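Local coordinates for glyoxalase family protein (Enterococcus faecalis, PDB 2P25) that belongs to the glyoxalase/bleomycin resistance protein/dioxygenase superfamily, its chain forming two mixed beta sheets with the same strand order, at residues T19-R33 with L45-I58. Residues are numbered along the deposited sequence; the frame is centred on the assembly and turned at random.
Sequences TKNFYVEKLGFEVLR and LDLKLGSQELEIFI
The ring of Phe-29 is gripped on both faces by segment 45-58: Leu-54 CD2 stands 4.0 Å from the ring centroid on one side, and Leu-49 CB makes the matching CH-pi contact on the other. The Gln-52 amide lies at the ring edge, its plane nearly perpendicular to the ring. Beside it, with CG next to the backbone N (chi1 -71°), the Tyr-23 ring takes Ile-56 CD1 over one face, 4.0 Å from its centroid, and Phe-22 CD2 over the opposite face; the Tyr-23 hydroxyl is hydrogen-bonded to Asp-116. Tyr-23 CB meets Leu-47 CD1 at 3.6 Å. The other Leu-47 methyl, CD2, reaches Val-24 CG2. One turn back, Thr-19 CG2 meets Ile-56 CD1 tip to tip at 3.7 Å.

Past Phe-29 the chain joins the sheet as an antiparallel neighbour of strand 42-49. Glu-30 and Lys-48 form a hydrogen-bonded pair; then two residues, Leu-32 and Arg-33, stand opposite the single Asp-46, as in a classic bulge, and Asp-46 O accepts from Leu-32 N at 2.8 Å and from Arg-33 N at 3.2 Å. On the face away from the helix, Arg-33 CG sits between the backbone N and the carbonyl carbon (chi1 71°), and the chain bends at chi3, bringing NH2 to Asp-46. The salt bridge from Arg-33 NH2 to Asp-46 OD2 is 2.9 Å long; it lies in the guanidinium plane but comes from above the carboxylate plane. Leu-32 CG lies over a guanidinium face, while Asp-46 OD2 and, in a longer ion pair, Glu-53 OE2 approach at the edge.

The chemistry is thus split by the sheet: apolar side chains seat helix 16-26 on one face, while on the other Arg-33 and Lys-44 probably offset the negative charge of Asp-46, Glu-53 and Glu-55, Lys-44 bridging both Asp-46 and Glu-55.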
loop_
_atom_site.group_PDB
_atom_site.type_symbol
_atom_site.label_atom_id
_atom_site.label_comp_id
_atom_site.label_asym_id
_atom_site.label_seq_id
_atom_site.Cartn_x
_atom_site.Cartn_y
_atom_site.Cartn_z
ATOM N N THR A 19 12.923 11.999 2.240
ATOM C CA THR A 19 12.628 10.564 2.192
ATOM C C THR A 19 13.647 9.803 3.055
ATOM O O THR A 19 13.272 8.955 3.878
ATOM C CB THR A 19 12.630 10.040 0.741
ATOM O OG1 THR A 19 11.615 10.714 -0.022
ATOM C CG2 THR A 19 12.339 8.537 0.711
ATOM N N LYS A 20 14.935 10.123 2.911
ATOM C CA LYS A 20 15.953 9.471 3.761
ATOM C C LYS A 20 15.751 9.826 5.242
ATOM O O LYS A 20 15.822 8.952 6.111
ATOM C CB LYS A 20 17.384 9.847 3.318
ATOM C CG LYS A 20 17.799 9.326 1.943
ATOM C CD LYS A 20 17.858 7.810 1.927
ATOM C CE LYS A 20 18.769 7.264 0.808
ATOM N NZ LYS A 20 20.228 7.358 1.128
ATOM N N ASN A 21 15.479 11.102 5.528
ATOM C CA ASN A 21 15.321 11.541 6.917
ATOM C C ASN A 21 14.157 10.791 7.573
ATOM O O ASN A 21 14.273 10.299 8.699
ATOM C CB ASN A 21 15.111 13.052 6.929
ATOM C CG ASN A 21 14.993 13.629 8.318
ATOM O OD1 ASN A 21 15.943 13.595 9.119
ATOM N ND2 ASN A 21 13.828 14.195 8.610
ATOM N N PHE A 22 13.061 10.644 6.843
ATOM C CA PHE A 22 11.849 10.050 7.408
ATOM C C PHE A 22 11.901 8.521 7.423
ATOM O O PHE A 22 11.810 7.895 8.485
ATOM C CB PHE A 22 10.620 10.549 6.635
ATOM C CG PHE A 22 9.303 10.108 7.226
ATOM C CD1 PHE A 22 8.646 10.906 8.194
ATOM C CD2 PHE A 22 8.696 8.930 6.792
ATOM C CE1 PHE A 22 7.390 10.500 8.724
ATOM C CE2 PHE A 22 7.438 8.510 7.296
ATOM C CZ PHE A 22 6.797 9.290 8.299
ATOM N N TYR A 23 12.026 7.905 6.255
ATOM C CA TYR A 23 11.934 6.443 6.185
ATOM C C TYR A 23 13.154 5.691 6.703
ATOM O O TYR A 23 13.028 4.661 7.340
ATOM C CB TYR A 23 11.593 5.989 4.765
ATOM C CG TYR A 23 10.176 6.310 4.381
ATOM C CD1 TYR A 23 9.133 5.499 4.796
ATOM C CD2 TYR A 23 9.867 7.449 3.606
ATOM C CE1 TYR A 23 7.820 5.780 4.458
ATOM C CE2 TYR A 23 8.541 7.746 3.263
ATOM C CZ TYR A 23 7.529 6.898 3.682
ATOM O OH TYR A 23 6.209 7.130 3.364
ATOM N N VAL A 24 14.338 6.203 6.391
ATOM C CA VAL A 24 15.556 5.538 6.802
ATOM C C VAL A 24 15.931 5.954 8.220
ATOM O O VAL A 24 16.081 5.090 9.100
ATOM C CB VAL A 24 16.697 5.778 5.793
ATOM C CG1 VAL A 24 18.027 5.140 6.295
ATOM C CG2 VAL A 24 16.302 5.219 4.391
ATOM N N GLU A 25 16.101 7.253 8.458
ATOM C CA GLU A 25 16.630 7.694 9.750
ATOM C C GLU A 25 15.650 7.538 10.914
ATOM O O GLU A 25 16.039 7.099 12.004
ATOM C CB GLU A 25 17.229 9.120 9.667
ATOM C CG GLU A 25 18.440 9.243 8.702
ATOM C CD GLU A 25 19.611 8.319 9.068
ATOM O OE1 GLU A 25 19.858 8.098 10.280
ATOM O OE2 GLU A 25 20.289 7.814 8.141
ATOM N N LYS A 26 14.382 7.865 10.692
ATOM C CA LYS A 26 13.406 7.820 11.756
ATOM C C LYS A 26 12.680 6.500 11.879
ATOM O O LYS A 26 12.639 5.916 12.963
ATOM C CB LYS A 26 12.426 8.999 11.648
ATOM C CG LYS A 26 13.155 10.310 11.745
ATOM C CD LYS A 26 12.242 11.509 11.542
ATOM C CE LYS A 26 13.015 12.800 11.783
ATOM N NZ LYS A 26 12.168 14.030 11.561
ATOM N N LEU A 27 12.116 6.014 10.784
ATOM C CA LEU A 27 11.387 4.747 10.804
ATOM C C LEU A 27 12.323 3.534 10.850
ATOM O O LEU A 27 11.883 2.419 11.164
ATOM C CB LEU A 27 10.435 4.639 9.606
ATOM C CG LEU A 27 8.989 5.086 9.911
ATOM C CD1 LEU A 27 8.895 6.278 10.857
ATOM C CD2 LEU A 27 8.152 5.266 8.706
ATOM N N GLY A 28 13.596 3.758 10.529
ATOM C CA GLY A 28 14.617 2.720 10.676
ATOM C C GLY A 28 14.674 1.693 9.569
ATOM O O GLY A 28 15.220 0.593 9.758
ATOM N N PHE A 29 14.132 2.026 8.400
ATOM C CA PHE A 29 14.314 1.180 7.244
ATOM C C PHE A 29 15.787 1.274 6.847
ATOM O O PHE A 29 16.449 2.298 7.105
ATOM C CB PHE A 29 13.397 1.628 6.115
ATOM C CG PHE A 29 12.006 1.134 6.260
ATOM C CD1 PHE A 29 11.629 -0.091 5.695
ATOM C CD2 PHE A 29 11.062 1.883 6.947
ATOM C CE1 PHE A 29 10.323 -0.567 5.805
ATOM C CE2 PHE A 29 9.729 1.422 7.068
ATOM C CZ PHE A 29 9.371 0.190 6.502
ATOM N N GLU A 30 16.318 0.182 6.317
ATOM C CA GLU A 30 17.668 0.188 5.790
ATOM C C GLU A 30 17.613 0.251 4.275
ATOM O O GLU A 30 16.692 -0.288 3.654
ATOM C CB GLU A 30 18.405 -1.077 6.243
ATOM C CG GLU A 30 18.760 -1.046 7.748
ATOM C CD GLU A 30 19.269 -2.375 8.270
ATOM O OE1 GLU A 30 19.625 -3.252 7.442
ATOM O OE2 GLU A 30 19.326 -2.536 9.522
ATOM N N VAL A 31 18.624 0.866 3.661
ATOM C CA VAL A 31 18.681 0.863 2.200
ATOM C C VAL A 31 19.056 -0.527 1.672
ATOM O O VAL A 31 20.060 -1.124 2.092
ATOM C CB VAL A 31 19.688 1.916 1.662
ATOM C CG1 VAL A 31 19.833 1.772 0.153
ATOM C CG2 VAL A 31 19.245 3.328 2.044
ATOM N N LEU A 32 18.230 -1.045 0.775
ATOM C CA LEU A 32 18.525 -2.265 0.030
ATOM C C LEU A 32 19.202 -1.921 -1.287
ATOM O O LEU A 32 20.235 -2.491 -1.627
ATOM C CB LEU A 32 17.236 -3.042 -0.239
ATOM C CG LEU A 32 17.363 -4.403 -0.901
ATOM C CD1 LEU A 32 18.182 -5.318 -0.010
ATOM C CD2 LEU A 32 15.948 -4.953 -1.098
ATOM N N ARG A 33 18.603 -1.001 -2.040
ATOM C CA ARG A 33 19.208 -0.512 -3.270
ATOM C C ARG A 33 18.779 0.920 -3.559
ATOM O O ARG A 33 17.723 1.350 -3.115
ATOM C CB ARG A 33 18.978 -1.480 -4.455
ATOM C CG ARG A 33 17.593 -1.580 -4.996
ATOM C CD ARG A 33 17.540 -2.662 -6.117
ATOM N NE ARG A 33 17.782 -4.004 -5.584
ATOM C CZ ARG A 33 16.873 -4.721 -4.907
ATOM N NH1 ARG A 33 17.186 -5.930 -4.457
ATOM N NH2 ARG A 33 15.652 -4.236 -4.681
ATOM N N LEU A 45 14.356 4.009 -4.759
ATOM C CA LEU A 45 14.987 3.650 -3.496
ATOM C C LEU A 45 14.230 2.477 -2.896
ATOM O O LEU A 45 13.023 2.620 -2.585
ATOM C CB LEU A 45 14.960 4.889 -2.572
ATOM C CG LEU A 45 15.554 4.813 -1.174
ATOM C CD1 LEU A 45 17.079 4.480 -1.221
ATOM C CD2 LEU A 45 15.273 6.079 -0.379
ATOM N N ASP A 46 14.884 1.312 -2.815
ATOM C CA ASP A 46 14.294 0.119 -2.168
ATOM C C ASP A 46 14.800 -0.015 -0.733
ATOM O O ASP A 46 15.999 -0.007 -0.484
ATOM C CB ASP A 46 14.601 -1.176 -2.928
ATOM C CG ASP A 46 13.960 -1.221 -4.316
ATOM O OD1 ASP A 46 12.755 -0.969 -4.422
ATOM O OD2 ASP A 46 14.656 -1.547 -5.292
ATOM N N LEU A 47 13.866 -0.158 0.198
ATOM C CA LEU A 47 14.177 -0.157 1.634
ATOM C C LEU A 47 13.668 -1.435 2.270
ATOM O O LEU A 47 12.662 -1.993 1.840
ATOM C CB LEU A 47 13.495 1.030 2.322
ATOM C CG LEU A 47 13.813 2.443 1.820
ATOM C CD1 LEU A 47 13.098 3.516 2.614
ATOM C CD2 LEU A 47 15.328 2.701 1.833
ATOM N N LYS A 48 14.352 -1.881 3.316
ATOM C CA LYS A 48 14.011 -3.136 3.931
ATOM C C LYS A 48 13.944 -2.884 5.425
ATOM O O LYS A 48 14.872 -2.290 5.988
ATOM C CB LYS A 48 15.130 -4.147 3.660
ATOM C CG LYS A 48 14.774 -5.617 3.877
ATOM C CD LYS A 48 14.321 -6.265 2.563
ATOM C CE LYS A 48 14.093 -7.759 2.729
ATOM N NZ LYS A 48 12.840 -8.003 3.504
ATOM N N LEU A 49 12.857 -3.317 6.058
ATOM C CA LEU A 49 12.901 -3.563 7.511
ATOM C C LEU A 49 12.309 -4.918 7.856
ATOM O O LEU A 49 11.122 -5.175 7.619
ATOM C CB LEU A 49 12.214 -2.452 8.316
ATOM C CG LEU A 49 12.311 -2.576 9.851
ATOM C CD1 LEU A 49 13.751 -2.482 10.372
ATOM C CD2 LEU A 49 11.454 -1.545 10.537
ATOM N N GLY A 50 13.144 -5.778 8.436
ATOM C CA GLY A 50 12.736 -7.150 8.714
ATOM C C GLY A 50 12.559 -7.876 7.394
ATOM O O GLY A 50 13.525 -8.038 6.644
ATOM N N SER A 51 11.326 -8.297 7.107
ATOM C CA SER A 51 11.037 -9.085 5.918
ATOM C C SER A 51 10.167 -8.229 5.014
ATOM O O SER A 51 9.766 -8.634 3.933
ATOM C CB SER A 51 10.339 -10.397 6.294
ATOM O OG SER A 51 8.977 -10.180 6.637
ATOM N N GLN A 52 9.902 -7.018 5.492
ATOM C CA GLN A 52 9.114 -6.029 4.812
ATOM C C GLN A 52 9.980 -5.279 3.784
ATOM O O GLN A 52 11.136 -4.974 4.058
ATOM C CB GLN A 52 8.587 -5.066 5.862
ATOM C CG GLN A 52 7.448 -4.224 5.397
ATOM C CD GLN A 52 7.285 -2.997 6.243
ATOM O OE1 GLN A 52 7.527 -3.033 7.454
ATOM N NE2 GLN A 52 6.863 -1.902 5.623
ATOM N N GLU A 53 9.428 -4.994 2.607
ATOM C CA GLU A 53 10.141 -4.157 1.639
ATOM C C GLU A 53 9.301 -2.972 1.190
ATOM O O GLU A 53 8.086 -3.087 0.973
ATOM C CB GLU A 53 10.599 -4.985 0.447
ATOM C CG GLU A 53 11.460 -4.237 -0.559
ATOM C CD GLU A 53 12.323 -5.185 -1.410
ATOM O OE1 GLU A 53 12.654 -6.299 -0.939
ATOM O OE2 GLU A 53 12.669 -4.802 -2.549
ATOM N N LEU A 54 9.958 -1.826 1.076
ATOM C CA LEU A 54 9.279 -0.607 0.680
ATOM C C LEU A 54 10.029 -0.045 -0.511
ATOM O O LEU A 54 11.246 0.121 -0.446
ATOM C CB LEU A 54 9.313 0.371 1.861
ATOM C CG LEU A 54 8.194 1.323 2.167
ATOM C CD1 LEU A 54 6.888 0.557 2.458
ATOM C CD2 LEU A 54 8.646 2.166 3.349
ATOM N N GLU A 55 9.331 0.194 -1.612
ATOM C CA GLU A 55 9.921 0.763 -2.821
ATOM C C GLU A 55 9.474 2.201 -2.988
ATOM O O GLU A 55 8.278 2.453 -3.115
ATOM C CB GLU A 55 9.428 -0.042 -3.990
ATOM C CG GLU A 55 10.037 0.214 -5.299
ATOM C CD GLU A 55 9.768 -0.957 -6.217
ATOM O OE1 GLU A 55 10.435 -2.024 -6.077
ATOM O OE2 GLU A 55 8.870 -0.814 -7.051
ATOM N N ILE A 56 10.416 3.132 -3.022
ATOM C CA ILE A 56 10.047 4.543 -3.079
ATOM C C ILE A 56 10.559 5.144 -4.369
ATOM O O ILE A 56 11.760 5.036 -4.668
ATOM C CB ILE A 56 10.576 5.329 -1.867
ATOM C CG1 ILE A 56 10.239 4.576 -0.565
ATOM C CG2 ILE A 56 10.021 6.758 -1.891
ATOM C CD1 ILE A 56 10.588 5.307 0.689
ATOM N N PHE A 57 9.660 5.744 -5.135
ATOM C CA PHE A 57 10.007 6.451 -6.362
ATOM C C PHE A 57 10.006 7.935 -6.009
ATOM O O PHE A 57 9.017 8.427 -5.502
ATOM C CB PHE A 57 8.951 6.173 -7.451
ATOM C CG PHE A 57 8.949 4.737 -7.914
ATOM C CD1 PHE A 57 9.645 4.358 -9.062
ATOM C CD2 PHE A 57 8.252 3.775 -7.196
ATOM C CE1 PHE A 57 9.647 3.017 -9.476
ATOM C CE2 PHE A 57 8.264 2.440 -7.587
ATOM C CZ PHE A 57 8.943 2.064 -8.735
ATOM N N ILE A 58 11.123 8.624 -6.250
ATOM C CA ILE A 58 11.277 10.001 -5.807
ATOM C C ILE A 58 11.385 10.917 -7.023
ATOM O O ILE A 58 12.278 10.763 -7.837
ATOM C CB ILE A 58 12.552 10.175 -4.917
ATOM C CG1 ILE A 58 12.544 9.163 -3.758
ATOM C CG2 ILE A 58 12.657 11.604 -4.354
ATOM C CD1 ILE A 58 13.866 9.004 -3.073
#